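Local structure of uncharacterized protein (4QVU) at residues A[146-160]-A[241-253]. The protein is of unknown function but has a HIT-like fold, binds zinc and may act as a hexose-1-phosphate uridylyltransferase. Numbering follows the deposited sequence.
Sequences VIVQKNEHIELNISD and IEDVKIQLAAYFT. With ZN (zinc ion), chain B.
Ile158 and Ile241 lie alongside one another, running opposite ways, CG2 of Ile158 lying 3.8 Å from CG1 of Ile241, at the closely packed end of a helix-on-sheet contact. With CG1 of Ile158 turned away from its own carbonyl carbon (chi1 -44°), its CD1 reaches the helix backbone, 3.5 Å from Lys245 N, and also touches Val244 CG1. Ile241, extended through both torsions, sends CD1 between Val146 CG2 (3.7 Å) and the carbonyl oxygen of Ser159. Further along, Val148 CG1 fits against the helix backbone at Lys245 and Ala249 and meets Leu248 CG at 3.9 Å, its side chain set roughly perpendicular to that of Leu248. Leu156 CD2 bridges Leu248 CD2 and the Phe252 ring, where CE1 lies 3.5 Å away.

Against these buried, branched side chains stands a partly exposed, more polar margin. There Lys245 runs fully extended across Val146, its CD against CG1, and passes the carbonyl oxygen of Ile147 before NZ forms a salt bridge with Glu242 OE2 (2.8 Å). Glu242 OE1 makes a weak hydrogen bond to Ile147 N of the second subunit, which covers this part. Gln149, bent at chi2, brings OE1 to Phe252 CB (3.4 Å) and CG obliquely to the ring, amide and ring planes 19° apart. No hydrogen bond joins the two segments.

A classic beta bulge, in which Val148 and Gln149 both face Leu156, breaks strand 145-150 within this hairpin, whose turn carries the zinc ligand His153; Cys178 and Glu181 complete the protein ligands. Helix 241-249 runs roughly antiparallel to strand 154-159 (150°), packing over strands 154-159 and 145-150 at one edge of the chain's antiparallel sheet. Past its C-terminal end Phe252 meets Tyr185 of helix 179-195; from the helix itself Leu248 touches Phe169 of strand 169-173; and Val146 of the edge strand packs on Val146 of the second subunit.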
loop_
_atom_site.group_PDB
_atom_site.type_symbol
_atom_site.label_atom_id
_atom_site.label_comp_id
_atom_site.label_asym_id
_atom_site.label_seq_id
_atom_site.Cartn_x
_atom_site.Cartn_y
_atom_site.Cartn_z
ATOM N N VAL A 146 -7.027 13.571 6.879
ATOM C CA VAL A 146 -8.263 13.896 7.589
ATOM C C VAL A 146 -7.947 15.003 8.575
ATOM O O VAL A 146 -7.177 14.787 9.513
ATOM C CB VAL A 146 -8.848 12.634 8.283
ATOM C CG1 VAL A 146 -10.168 12.932 8.980
ATOM C CG2 VAL A 146 -9.007 11.490 7.294
ATOM N N ILE A 147 -8.538 16.176 8.357
ATOM C CA ILE A 147 -8.361 17.381 9.168
ATOM C C ILE A 147 -8.982 17.199 10.580
ATOM O O ILE A 147 -10.156 16.836 10.713
ATOM C CB ILE A 147 -8.995 18.579 8.409
ATOM C CG1 ILE A 147 -8.190 18.873 7.115
ATOM C CG2 ILE A 147 -9.103 19.831 9.305
ATOM C CD1 ILE A 147 -8.912 19.677 6.073
ATOM N N VAL A 148 -8.164 17.462 11.621
ATOM C CA VAL A 148 -8.536 17.422 13.046
ATOM C C VAL A 148 -8.847 18.866 13.477
ATOM O O VAL A 148 -9.884 19.136 14.083
ATOM C CB VAL A 148 -7.425 16.761 13.915
ATOM C CG1 VAL A 148 -7.845 16.667 15.378
ATOM C CG2 VAL A 148 -7.051 15.382 13.382
ATOM N N GLN A 149 -7.930 19.787 13.122
ATOM C CA GLN A 149 -7.962 21.236 13.347
ATOM C C GLN A 149 -7.378 21.936 12.136
ATOM O O GLN A 149 -6.398 21.438 11.578
ATOM C CB GLN A 149 -7.177 21.616 14.619
ATOM C CG GLN A 149 -7.800 21.157 15.928
ATOM C CD GLN A 149 -8.889 22.080 16.403
ATOM O OE1 GLN A 149 -8.624 23.174 16.922
ATOM N NE2 GLN A 149 -10.131 21.629 16.305
ATOM N N LYS A 150 -7.956 23.084 11.723
ATOM C CA LYS A 150 -7.456 23.862 10.588
ATOM C C LYS A 150 -7.964 25.297 10.638
ATOM O O LYS A 150 -9.127 25.532 10.953
ATOM C CB LYS A 150 -7.853 23.218 9.244
ATOM C CG LYS A 150 -7.202 23.871 8.031
ATOM C CD LYS A 150 -7.407 23.092 6.748
ATOM C CE LYS A 150 -6.838 23.815 5.543
ATOM N NZ LYS A 150 -5.364 24.029 5.622
ATOM N N ASN A 151 -7.069 26.247 10.318
ATOM C CA ASN A 151 -7.326 27.679 10.175
ATOM C C ASN A 151 -6.327 28.237 9.145
ATOM O O ASN A 151 -5.591 27.459 8.529
ATOM C CB ASN A 151 -7.276 28.431 11.522
ATOM C CG ASN A 151 -6.000 28.328 12.323
ATOM O OD1 ASN A 151 -4.884 28.410 11.810
ATOM N ND2 ASN A 151 -6.141 28.253 13.631
ATOM N N GLU A 152 -6.308 29.564 8.947
ATOM C CA GLU A 152 -5.397 30.244 8.014
ATOM C C GLU A 152 -3.910 30.068 8.406
ATOM O O GLU A 152 -3.059 30.033 7.517
ATOM C CB GLU A 152 -5.719 31.750 7.932
ATOM C CG GLU A 152 -6.946 32.098 7.110
ATOM C CD GLU A 152 -7.184 33.585 6.906
ATOM O OE1 GLU A 152 -6.602 34.399 7.661
ATOM O OE2 GLU A 152 -7.978 33.938 6.005
ATOM N N HIS A 153 -3.609 29.968 9.723
ATOM C CA HIS A 153 -2.252 29.856 10.268
ATOM C C HIS A 153 -1.698 28.423 10.298
ATOM O O HIS A 153 -0.529 28.222 9.944
ATOM C CB HIS A 153 -2.210 30.383 11.711
ATOM C CG HIS A 153 -2.655 31.796 11.884
ATOM N ND1 HIS A 153 -1.773 32.850 11.735
ATOM C CD2 HIS A 153 -3.858 32.281 12.261
ATOM C CE1 HIS A 153 -2.474 33.941 11.987
ATOM N NE2 HIS A 153 -3.733 33.649 12.309
ATOM N N ILE A 154 -2.501 27.450 10.791
ATOM C CA ILE A 154 -2.051 26.072 11.003
ATOM C C ILE A 154 -3.124 25.032 10.594
ATOM O O ILE A 154 -4.320 25.332 10.514
ATOM C CB ILE A 154 -1.664 25.907 12.510
ATOM C CG1 ILE A 154 -0.793 24.653 12.776
ATOM C CG2 ILE A 154 -2.881 26.028 13.453
ATOM C CD1 ILE A 154 -0.037 24.661 14.050
ATOM N N GLU A 155 -2.647 23.797 10.340
ATOM C CA GLU A 155 -3.424 22.618 9.973
ATOM C C GLU A 155 -2.874 21.391 10.681
ATOM O O GLU A 155 -1.670 21.130 10.626
ATOM C CB GLU A 155 -3.423 22.388 8.440
ATOM C CG GLU A 155 -4.190 21.137 8.030
ATOM C CD GLU A 155 -4.098 20.695 6.583
ATOM O OE1 GLU A 155 -4.247 21.548 5.677
ATOM O OE2 GLU A 155 -3.974 19.471 6.358
ATOM N N LEU A 156 -3.778 20.627 11.312
ATOM C CA LEU A 156 -3.509 19.356 11.959
ATOM C C LEU A 156 -4.368 18.299 11.293
ATOM O O LEU A 156 -5.593 18.427 11.261
ATOM C CB LEU A 156 -3.746 19.415 13.485
ATOM C CG LEU A 156 -3.780 18.065 14.256
ATOM C CD1 LEU A 156 -2.467 17.294 14.167
ATOM C CD2 LEU A 156 -4.103 18.289 15.688
ATOM N N ASN A 157 -3.733 17.263 10.755
ATOM C CA ASN A 157 -4.460 16.181 10.108
ATOM C C ASN A 157 -3.856 14.829 10.498
ATOM O O ASN A 157 -2.794 14.782 11.117
ATOM C CB ASN A 157 -4.472 16.358 8.568
ATOM C CG ASN A 157 -3.149 16.145 7.856
ATOM O OD1 ASN A 157 -2.540 15.073 7.921
ATOM N ND2 ASN A 157 -2.723 17.129 7.073
ATOM N N ILE A 158 -4.550 13.739 10.113
ATOM C CA ILE A 158 -4.124 12.344 10.258
ATOM C C ILE A 158 -3.911 11.808 8.848
ATOM O O ILE A 158 -4.815 11.932 8.017
ATOM C CB ILE A 158 -5.128 11.476 11.080
ATOM C CG1 ILE A 158 -5.619 12.209 12.349
ATOM C CG2 ILE A 158 -4.511 10.095 11.409
ATOM C CD1 ILE A 158 -6.806 11.613 13.009
ATOM N N SER A 159 -2.726 11.250 8.561
ATOM C CA SER A 159 -2.401 10.696 7.242
ATOM C C SER A 159 -3.361 9.567 6.777
ATOM O O SER A 159 -3.509 8.560 7.475
ATOM C CB SER A 159 -0.984 10.135 7.235
ATOM O OG SER A 159 -0.017 11.157 7.104
ATOM N N ASP A 160 -3.964 9.738 5.573
ATOM C CA ASP A 160 -4.785 8.733 4.887
ATOM C C ASP A 160 -3.867 7.894 3.962
ATOM O O ASP A 160 -4.252 6.817 3.495
ATOM C CB ASP A 160 -5.952 9.376 4.108
ATOM C CG ASP A 160 -5.544 10.410 3.073
ATOM O OD1 ASP A 160 -4.530 11.102 3.289
ATOM O OD2 ASP A 160 -6.264 10.557 2.067
ATOM N N ILE A 241 -9.862 5.899 11.580
ATOM C CA ILE A 241 -9.198 7.205 11.515
ATOM C C ILE A 241 -10.156 8.288 12.017
ATOM O O ILE A 241 -9.706 9.320 12.496
ATOM C CB ILE A 241 -8.712 7.493 10.046
ATOM C CG1 ILE A 241 -7.705 8.685 9.985
ATOM C CG2 ILE A 241 -9.892 7.677 9.052
ATOM C CD1 ILE A 241 -6.893 8.835 8.674
ATOM N N GLU A 242 -11.469 8.047 11.897
ATOM C CA GLU A 242 -12.517 8.971 12.311
ATOM C C GLU A 242 -12.641 8.976 13.831
ATOM O O GLU A 242 -13.015 10.008 14.409
ATOM C CB GLU A 242 -13.854 8.594 11.657
ATOM C CG GLU A 242 -14.796 9.771 11.472
ATOM C CD GLU A 242 -14.480 10.774 10.375
ATOM O OE1 GLU A 242 -14.008 10.358 9.294
ATOM O OE2 GLU A 242 -14.813 11.966 10.559
ATOM N N ASP A 243 -12.312 7.837 14.482
ATOM C CA ASP A 243 -12.373 7.728 15.947
ATOM C C ASP A 243 -11.184 8.452 16.574
ATOM O O ASP A 243 -11.364 9.144 17.575
ATOM C CB ASP A 243 -12.437 6.264 16.411
ATOM C CG ASP A 243 -13.774 5.600 16.157
ATOM O OD1 ASP A 243 -14.808 6.306 16.203
ATOM O OD2 ASP A 243 -13.796 4.369 15.987
ATOM N N VAL A 244 -9.992 8.347 15.941
ATOM C CA VAL A 244 -8.759 9.035 16.362
ATOM C C VAL A 244 -8.987 10.549 16.220
ATOM O O VAL A 244 -8.681 11.305 17.141
ATOM C CB VAL A 244 -7.531 8.544 15.548
ATOM C CG1 VAL A 244 -6.255 9.241 16.003
ATOM C CG2 VAL A 244 -7.374 7.028 15.646
ATOM N N LYS A 245 -9.598 10.967 15.092
ATOM C CA LYS A 245 -9.949 12.353 14.781
ATOM C C LYS A 245 -10.794 12.967 15.900
ATOM O O LYS A 245 -10.472 14.064 16.354
ATOM C CB LYS A 245 -10.701 12.413 13.444
ATOM C CG LYS A 245 -11.244 13.788 13.071
ATOM C CD LYS A 245 -12.320 13.620 12.036
ATOM C CE LYS A 245 -13.050 14.889 11.738
ATOM N NZ LYS A 245 -14.199 14.644 10.836
ATOM N N ILE A 246 -11.857 12.255 16.344
ATOM C CA ILE A 246 -12.781 12.703 17.393
ATOM C C ILE A 246 -12.041 12.832 18.733
ATOM O O ILE A 246 -12.163 13.878 19.372
ATOM C CB ILE A 246 -14.020 11.751 17.523
ATOM C CG1 ILE A 246 -14.979 11.901 16.314
ATOM C CG2 ILE A 246 -14.792 11.996 18.825
ATOM C CD1 ILE A 246 -16.073 10.735 16.147
ATOM N N GLN A 247 -11.294 11.788 19.165
ATOM C CA GLN A 247 -10.670 11.838 20.485
ATOM C C GLN A 247 -9.450 12.781 20.510
ATOM O O GLN A 247 -9.214 13.372 21.568
ATOM C CB GLN A 247 -10.303 10.460 21.051
ATOM C CG GLN A 247 -9.493 9.525 20.197
ATOM C CD GLN A 247 -9.240 8.240 20.952
ATOM O OE1 GLN A 247 -8.104 7.928 21.328
ATOM N NE2 GLN A 247 -10.298 7.494 21.249
ATOM N N LEU A 248 -8.747 13.003 19.378
ATOM C CA LEU A 248 -7.650 13.981 19.363
ATOM C C LEU A 248 -8.223 15.413 19.377
ATOM O O LEU A 248 -7.632 16.284 20.010
ATOM C CB LEU A 248 -6.691 13.786 18.165
ATOM C CG LEU A 248 -5.594 14.857 17.936
ATOM C CD1 LEU A 248 -4.656 14.990 19.124
ATOM C CD2 LEU A 248 -4.814 14.564 16.699
ATOM N N ALA A 249 -9.386 15.642 18.717
ATOM C CA ALA A 249 -10.045 16.954 18.654
ATOM C C ALA A 249 -10.465 17.456 20.054
ATOM O O ALA A 249 -10.549 18.664 20.269
ATOM C CB ALA A 249 -11.257 16.883 17.745
ATOM N N ALA A 250 -10.685 16.527 21.007
ATOM C CA ALA A 250 -11.058 16.803 22.397
ATOM C C ALA A 250 -9.903 17.460 23.176
ATOM O O ALA A 250 -10.130 17.931 24.287
ATOM C CB ALA A 250 -11.479 15.514 23.082
ATOM N N TYR A 251 -8.676 17.502 22.598
ATOM C CA TYR A 251 -7.486 18.138 23.186
ATOM C C TYR A 251 -7.334 19.601 22.712
ATOM O O TYR A 251 -6.455 20.327 23.199
ATOM C CB TYR A 251 -6.220 17.338 22.842
ATOM C CG TYR A 251 -5.951 16.212 23.809
ATOM C CD1 TYR A 251 -6.714 15.047 23.783
ATOM C CD2 TYR A 251 -4.930 16.303 24.749
ATOM C CE1 TYR A 251 -6.490 14.019 24.693
ATOM C CE2 TYR A 251 -4.694 15.279 25.663
ATOM C CZ TYR A 251 -5.478 14.137 25.631
ATOM O OH TYR A 251 -5.247 13.118 26.520
ATOM N N PHE A 252 -8.200 20.031 21.780
ATOM C CA PHE A 252 -8.202 21.383 21.224
ATOM C C PHE A 252 -9.568 22.046 21.486
ATOM O O PHE A 252 -9.873 23.099 20.914
ATOM C CB PHE A 252 -7.855 21.345 19.722
ATOM C CG PHE A 252 -6.485 20.766 19.434
ATOM C CD1 PHE A 252 -6.313 19.397 19.244
ATOM C CD2 PHE A 252 -5.365 21.588 19.366
ATOM C CE1 PHE A 252 -5.043 18.859 19.024
ATOM C CE2 PHE A 252 -4.098 21.052 19.118
ATOM C CZ PHE A 252 -3.946 19.691 18.951
ATOM N N THR A 253 -10.360 21.455 22.407
ATOM C CA THR A 253 -11.675 21.964 22.803
ATOM C C THR A 253 -11.491 23.214 23.697
ATOM O O THR A 253 -12.421 24.015 23.821
ATOM C CB THR A 253 -12.514 20.860 23.494
ATOM O OG1 THR A 253 -13.868 21.299 23.600
ATOM C CG2 THR A 253 -11.983 20.459 24.878
HETATM ZN ZN ZN B . 0.070 32.166 12.915
#